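Local coordinates for hypothetical membrane protein (Corynebacterium glutamicum, PDB 6JSA) that binds heme through its C-terminal domain, the part present here, and probably passes it on within the heme-uptake machinery of the bacterium, at residues 29-34 / 67-72. Sequence-based numbering, arbitrary orientation. Where two conformers were deposited one is given.
Sequences GSWTLN and IHFTGH. With HEM (protoporphyrin IX containing Fe), chain B.
Ser30 and Thr32 pair with Thr70 and His68 in the antiparallel β-structure of the HtaA domain, strand 30-34 running along strand 67-71, their axes approaching to 4.6 Å with N-to-C directions 163° apart. Four backbone bonds tie these two hydrogen-bonded pairs, the straightest from Thr70 N to Ser30 O (2.9 Å). Trp31-Phe69 and Leu33-Ile67 are the non-hydrogen-bonded pairs, and Trp31 CA brings its hydrogen to His68 O.

Their four side chains share one face. Trp31 CE3 meets Phe69 CE1 at 3.8 Å, at the edge of the phenyl ring, with the indole five-membered ring turned 78° from it; Ile67 CG2 covers one phenyl face near its rim. Leu33 CD2 lies equally near Ile67 CG1 and CG2. Phe18 of helix 16-23 packs edge-to-face with Phe69, and Phe43 does so with Trp31.

Polar side chains occupy the other face. One water joins Thr70 OG1 and His68 O. In one conformer of His68, another bridges Thr32 OG1 and His68 ND1, while His68 NE2 is hydrogen-bonded to Asp77 OD1.

Beyond Gly71 the chain reaches the heme pocket, where His72 NE2 is hydrogen-bonded to the OH of Tyr21, the axial ligand of the heme iron. His72 CG stands anti to the carbonyl carbon (chi1 -62°), which helps lay one imidazole face on pyrrole B, His72 CE1 3.3 Å from heme C2B.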
ATOM      1  N   GLY A  29      -1.754 -12.057 -16.865  1.00 11.00           N
ATOM      2  CA  GLY A  29      -1.314 -12.361 -15.522  1.00 10.99           C
ATOM      3  C   GLY A  29      -2.443 -12.479 -14.525  1.00 10.85           C
ATOM      4  O   GLY A  29      -3.617 -12.622 -14.882  1.00 11.51           O
ATOM      5  N   SER A  30      -2.082 -12.403 -13.254  1.00 10.40           N
ATOM      6  CA  SER A  30      -3.025 -12.563 -12.155  0.50 10.73           C
ATOM      7  C   SER A  30      -2.323 -12.095 -10.889  1.00  9.56           C
ATOM      8  O   SER A  30      -1.180 -11.631 -10.922  1.00  9.80           O
ATOM      9  CB  SER A  30      -3.451 -14.023 -12.025  0.50 13.00           C
ATOM     10  OG  SER A  30      -2.316 -14.829 -11.770  0.50 14.78           O
ATOM     11  N   TRP A  31      -3.011 -12.224  -9.768  1.00  9.06           N
ATOM     12  CA  TRP A  31      -2.375 -12.028  -8.478  1.00  8.79           C
ATOM     13  C   TRP A  31      -2.894 -13.077  -7.517  1.00  8.64           C
ATOM     14  O   TRP A  31      -3.963 -13.662  -7.721  1.00  9.70           O
ATOM     15  CB  TRP A  31      -2.609 -10.632  -7.902  1.00  8.44           C
ATOM     16  CG  TRP A  31      -4.043 -10.269  -7.704  1.00  8.37           C
ATOM     17  CD1 TRP A  31      -4.882 -10.728  -6.725  1.00  8.90           C
ATOM     18  CD2 TRP A  31      -4.802  -9.331  -8.476  1.00  8.73           C
ATOM     19  NE1 TRP A  31      -6.116 -10.148  -6.856  1.00  9.38           N
ATOM     20  CE2 TRP A  31      -6.096  -9.286  -7.922  1.00  9.62           C
ATOM     21  CE3 TRP A  31      -4.513  -8.536  -9.596  1.00  9.46           C
ATOM     22  CZ2 TRP A  31      -7.100  -8.471  -8.437  1.00 10.69           C
ATOM     23  CZ3 TRP A  31      -5.511  -7.723 -10.105  1.00 10.53           C
ATOM     24  CH2 TRP A  31      -6.788  -7.695  -9.523  1.00 10.99           C
ATOM     25  N   THR A  32      -2.105 -13.337  -6.485  1.00  8.40           N
ATOM     26  CA  THR A  32      -2.561 -14.131  -5.358  1.00  8.71           C
ATOM     27  C   THR A  32      -2.381 -13.327  -4.079  1.00  8.88           C
ATOM     28  O   THR A  32      -1.549 -12.417  -3.996  1.00  9.26           O
ATOM     29  CB  THR A  32      -1.857 -15.495  -5.266  1.00 10.40           C
ATOM     30  OG1 THR A  32      -0.471 -15.304  -4.965  1.00 11.91           O
ATOM     31  CG2 THR A  32      -2.011 -16.271  -6.570  1.00 11.36           C
ATOM     32  N   LEU A  33      -3.195 -13.679  -3.090  1.00  7.86           N
ATOM     33  CA  LEU A  33      -3.327 -12.943  -1.843  1.00  7.88           C
ATOM     34  C   LEU A  33      -3.083 -13.880  -0.680  1.00  7.21           C
ATOM     35  O   LEU A  33      -3.556 -15.021  -0.674  1.00  7.69           O
ATOM     36  CB  LEU A  33      -4.738 -12.371  -1.714  1.00  8.40           C
ATOM     37  CG  LEU A  33      -5.145 -11.445  -2.861  1.00  9.39           C
ATOM     38  CD1 LEU A  33      -6.561 -10.924  -2.652  1.00 10.87           C
ATOM     39  CD2 LEU A  33      -4.155 -10.279  -3.027  1.00 10.49           C
ATOM     40  N   ASN A  34      -2.371 -13.377   0.321  1.00  6.99           N
ATOM     41  CA  ASN A  34      -2.066 -14.148   1.523  1.00  6.82           C
ATOM     42  C   ASN A  34      -2.321 -13.198   2.687  1.00  6.47           C
ATOM     43  O   ASN A  34      -1.513 -12.307   2.960  1.00  7.52           O
ATOM     44  CB  ASN A  34      -0.624 -14.638   1.489  1.00  7.52           C
ATOM     45  CG  ASN A  34      -0.392 -15.843   2.370  1.00  8.16           C
ATOM     46  OD1 ASN A  34      -1.168 -16.802   2.353  1.00  8.59           O
ATOM     47  ND2 ASN A  34       0.678 -15.806   3.146  1.00 10.37           N
ATOM     48  N   ILE A  67       0.468  -9.335  -1.320  1.00  7.71           N
ATOM     49  CA  ILE A  67      -0.079  -9.438  -2.665  1.00  7.46           C
ATOM     50  C   ILE A  67       1.060  -9.868  -3.573  1.00  7.43           C
ATOM     51  O   ILE A  67       2.161  -9.310  -3.492  1.00  8.83           O
ATOM     52  CB  ILE A  67      -0.617  -8.080  -3.146  1.00  8.45           C
ATOM     53  CG1 ILE A  67      -1.604  -7.486  -2.137  1.00 10.35           C
ATOM     54  CG2 ILE A  67      -1.222  -8.225  -4.544  1.00  9.37           C
ATOM     55  CD1 ILE A  67      -1.825  -6.018  -2.354  1.00 11.46           C
ATOM     56  N   HIS A  68       0.794 -10.830  -4.456  1.00  7.85           N
ATOM     57  CA  HIS A  68       1.807 -11.356  -5.369  0.57  7.36           C
ATOM     58  C   HIS A  68       1.266 -11.248  -6.792  1.00  7.10           C
ATOM     59  O   HIS A  68       0.407 -12.038  -7.201  1.00  8.54           O
ATOM     60  CB  HIS A  68       2.142 -12.799  -5.011  0.57  9.13           C
ATOM     61  CG  HIS A  68       3.374 -13.317  -5.684  0.57 10.81           C
ATOM     62  ND1 HIS A  68       3.923 -14.544  -5.383  0.57 13.80           N
ATOM     63  CD2 HIS A  68       4.167 -12.774  -6.640  0.57 11.81           C
ATOM     64  CE1 HIS A  68       4.998 -14.735  -6.125  0.57 13.80           C
ATOM     65  NE2 HIS A  68       5.169 -13.676  -6.896  0.57 13.01           N
ATOM     66  N   PHE A  69       1.764 -10.266  -7.548  1.00  7.47           N
ATOM     67  CA  PHE A  69       1.387 -10.083  -8.949  1.00  8.10           C
ATOM     68  C   PHE A  69       2.322 -10.891  -9.838  1.00  8.32           C
ATOM     69  O   PHE A  69       3.533 -10.923  -9.610  1.00  8.85           O
ATOM     70  CB  PHE A  69       1.534  -8.616  -9.351  1.00  8.54           C
ATOM     71  CG  PHE A  69       0.622  -7.664  -8.624  1.00  8.11           C
ATOM     72  CD1 PHE A  69      -0.704  -7.522  -9.000  1.00  8.31           C
ATOM     73  CD2 PHE A  69       1.111  -6.871  -7.592  1.00  8.68           C
ATOM     74  CE1 PHE A  69      -1.532  -6.623  -8.361  1.00  8.27           C
ATOM     75  CE2 PHE A  69       0.283  -5.973  -6.942  1.00  9.05           C
ATOM     76  CZ  PHE A  69      -1.037  -5.848  -7.327  1.00  8.33           C
ATOM     77  N   THR A  70       1.764 -11.517 -10.874  1.00  8.66           N
ATOM     78  CA  THR A  70       2.571 -12.201 -11.880  1.00 10.19           C
ATOM     79  C   THR A  70       2.032 -11.889 -13.266  1.00  9.71           C
ATOM     80  O   THR A  70       0.862 -11.541 -13.438  1.00 10.76           O
ATOM     81  CB  THR A  70       2.589 -13.718 -11.669  1.00 13.91           C
ATOM     82  OG1 THR A  70       1.249 -14.215 -11.690  1.00 16.30           O
ATOM     83  CG2 THR A  70       3.253 -14.076 -10.351  1.00 15.11           C
ATOM     84  N   GLY A  71       2.907 -12.022 -14.258  1.00 10.13           N
ATOM     85  CA  GLY A  71       2.530 -11.772 -15.640  1.00 10.60           C
ATOM     86  C   GLY A  71       3.677 -12.136 -16.555  1.00 10.58           C
ATOM     87  O   GLY A  71       4.794 -12.414 -16.106  1.00 11.15           O
ATOM     88  N   HIS A  72       3.386 -12.128 -17.855  1.00 11.12           N
ATOM     89  CA  HIS A  72       4.403 -12.366 -18.881  1.00 12.00           C
ATOM     90  C   HIS A  72       5.174 -13.662 -18.627  1.00 12.72           C
ATOM     91  O   HIS A  72       6.408 -13.693 -18.636  1.00 13.82           O
ATOM     92  CB  HIS A  72       5.345 -11.171 -19.001  1.00 11.70           C
ATOM     93  CG  HIS A  72       4.664  -9.910 -19.426  1.00 11.44           C
ATOM     94  ND1 HIS A  72       4.287  -9.674 -20.732  1.00 12.74           N
ATOM     95  CD2 HIS A  72       4.281  -8.821 -18.720  1.00 12.80           C
ATOM     96  CE1 HIS A  72       3.716  -8.485 -20.812  1.00 13.29           C
ATOM     97  NE2 HIS A  72       3.698  -7.949 -19.605  1.00 13.27           N
TER
HETATM   98  CHA HEM B 300       2.544  -1.750 -19.232  1.00 10.18           C
HETATM   99  CHB HEM B 300       4.964  -4.905 -21.982  1.00 10.54           C
HETATM  100  CHC HEM B 300       7.194  -6.614 -18.041  1.00 10.30           C
HETATM  101  CHD HEM B 300       5.069  -3.205 -15.357  1.00  8.74           C
HETATM  102  C1A HEM B 300       2.979  -2.479 -20.314  1.00  9.96           C
HETATM  103  C2A HEM B 300       2.484  -2.351 -21.671  1.00 10.68           C
HETATM  104  C3A HEM B 300       3.146  -3.220 -22.440  1.00 11.13           C
HETATM  105  C4A HEM B 300       4.097  -3.912 -21.587  1.00 10.41           C
HETATM  106  CMA HEM B 300       2.957  -3.461 -23.959  1.00 12.67           C
HETATM  107  CAA HEM B 300       1.342  -1.411 -22.085  1.00 12.01           C
HETATM  108  CBA HEM B 300       0.057  -2.119 -21.641  1.00 14.67           C
HETATM  109  CGA HEM B 300      -1.167  -1.279 -21.895  1.00 18.14           C
HETATM  110  O1A HEM B 300      -1.042  -0.041 -22.044  1.00 20.87           O
HETATM  111  O2A HEM B 300      -2.284  -1.850 -21.928  1.00 20.67           O
HETATM  112  C1B HEM B 300       5.736  -5.688 -21.153  1.00 10.51           C
HETATM  113  C2B HEM B 300       6.490  -6.862 -21.540  1.00 12.33           C
HETATM  114  C3B HEM B 300       7.115  -7.335 -20.449  1.00 12.38           C
HETATM  115  C4B HEM B 300       6.760  -6.467 -19.342  1.00 11.07           C
HETATM  116  CMB HEM B 300       6.524  -7.399 -22.980  1.00 13.48           C
HETATM  117  CAB HEM B 300       8.045  -8.557 -20.271  1.00 14.69           C
HETATM  118  CBB HEM B 300       8.324  -9.470 -21.209  1.00 16.55           C
HETATM  119  C1C HEM B 300       6.844  -5.821 -16.970  1.00  9.79           C
HETATM  120  C2C HEM B 300       7.402  -5.921 -15.638  1.00 10.19           C
HETATM  121  C3C HEM B 300       6.799  -5.003 -14.878  1.00  9.57           C
HETATM  122  C4C HEM B 300       5.867  -4.265 -15.719  1.00  8.68           C
HETATM  123  CMC HEM B 300       8.466  -6.945 -15.188  1.00 11.64           C
HETATM  124  CAC HEM B 300       7.088  -4.761 -13.378  1.00 10.75           C
HETATM  125  CBC HEM B 300       6.087  -4.526 -12.513  1.00 11.80           C
HETATM  126  C1D HEM B 300       4.223  -2.507 -16.184  1.00  8.97           C
HETATM  127  C2D HEM B 300       3.410  -1.386 -15.782  1.00  9.61           C
HETATM  128  C3D HEM B 300       2.712  -0.982 -16.843  1.00  9.41           C
HETATM  129  C4D HEM B 300       3.050  -1.844 -17.956  1.00  9.79           C
HETATM  130  CMD HEM B 300       3.385  -0.781 -14.369  1.00 11.03           C
HETATM  131  CAD HEM B 300       1.691   0.174 -16.885  1.00 10.51           C
HETATM  132  CBD HEM B 300       0.301  -0.434 -16.647  1.00 11.36           C
HETATM  133  CGD HEM B 300      -0.727   0.665 -16.572  1.00 12.40           C
HETATM  134  O1D HEM B 300      -1.226   1.110 -17.636  1.00 14.84           O
HETATM  135  O2D HEM B 300      -1.052   1.101 -15.439  1.00 12.79           O
HETATM  136  NA  HEM B 300       3.967  -3.443 -20.292  1.00  9.50           N
HETATM  137  NB  HEM B 300       5.913  -5.481 -19.801  1.00 10.54           N
HETATM  138  NC  HEM B 300       5.912  -4.794 -16.988  1.00  9.83           N
HETATM  139  ND  HEM B 300       3.985  -2.768 -17.522  1.00  9.94           N
HETATM  140 FE   HEM B 300       4.722  -4.329 -18.591  1.00 10.49          FE
HETATM  141  O   HOH W   1      -0.057 -14.446  -9.268  1.00 26.40           O
HETATM  142  O   HOH W   2       1.908 -17.051  -4.818  1.00 33.18           O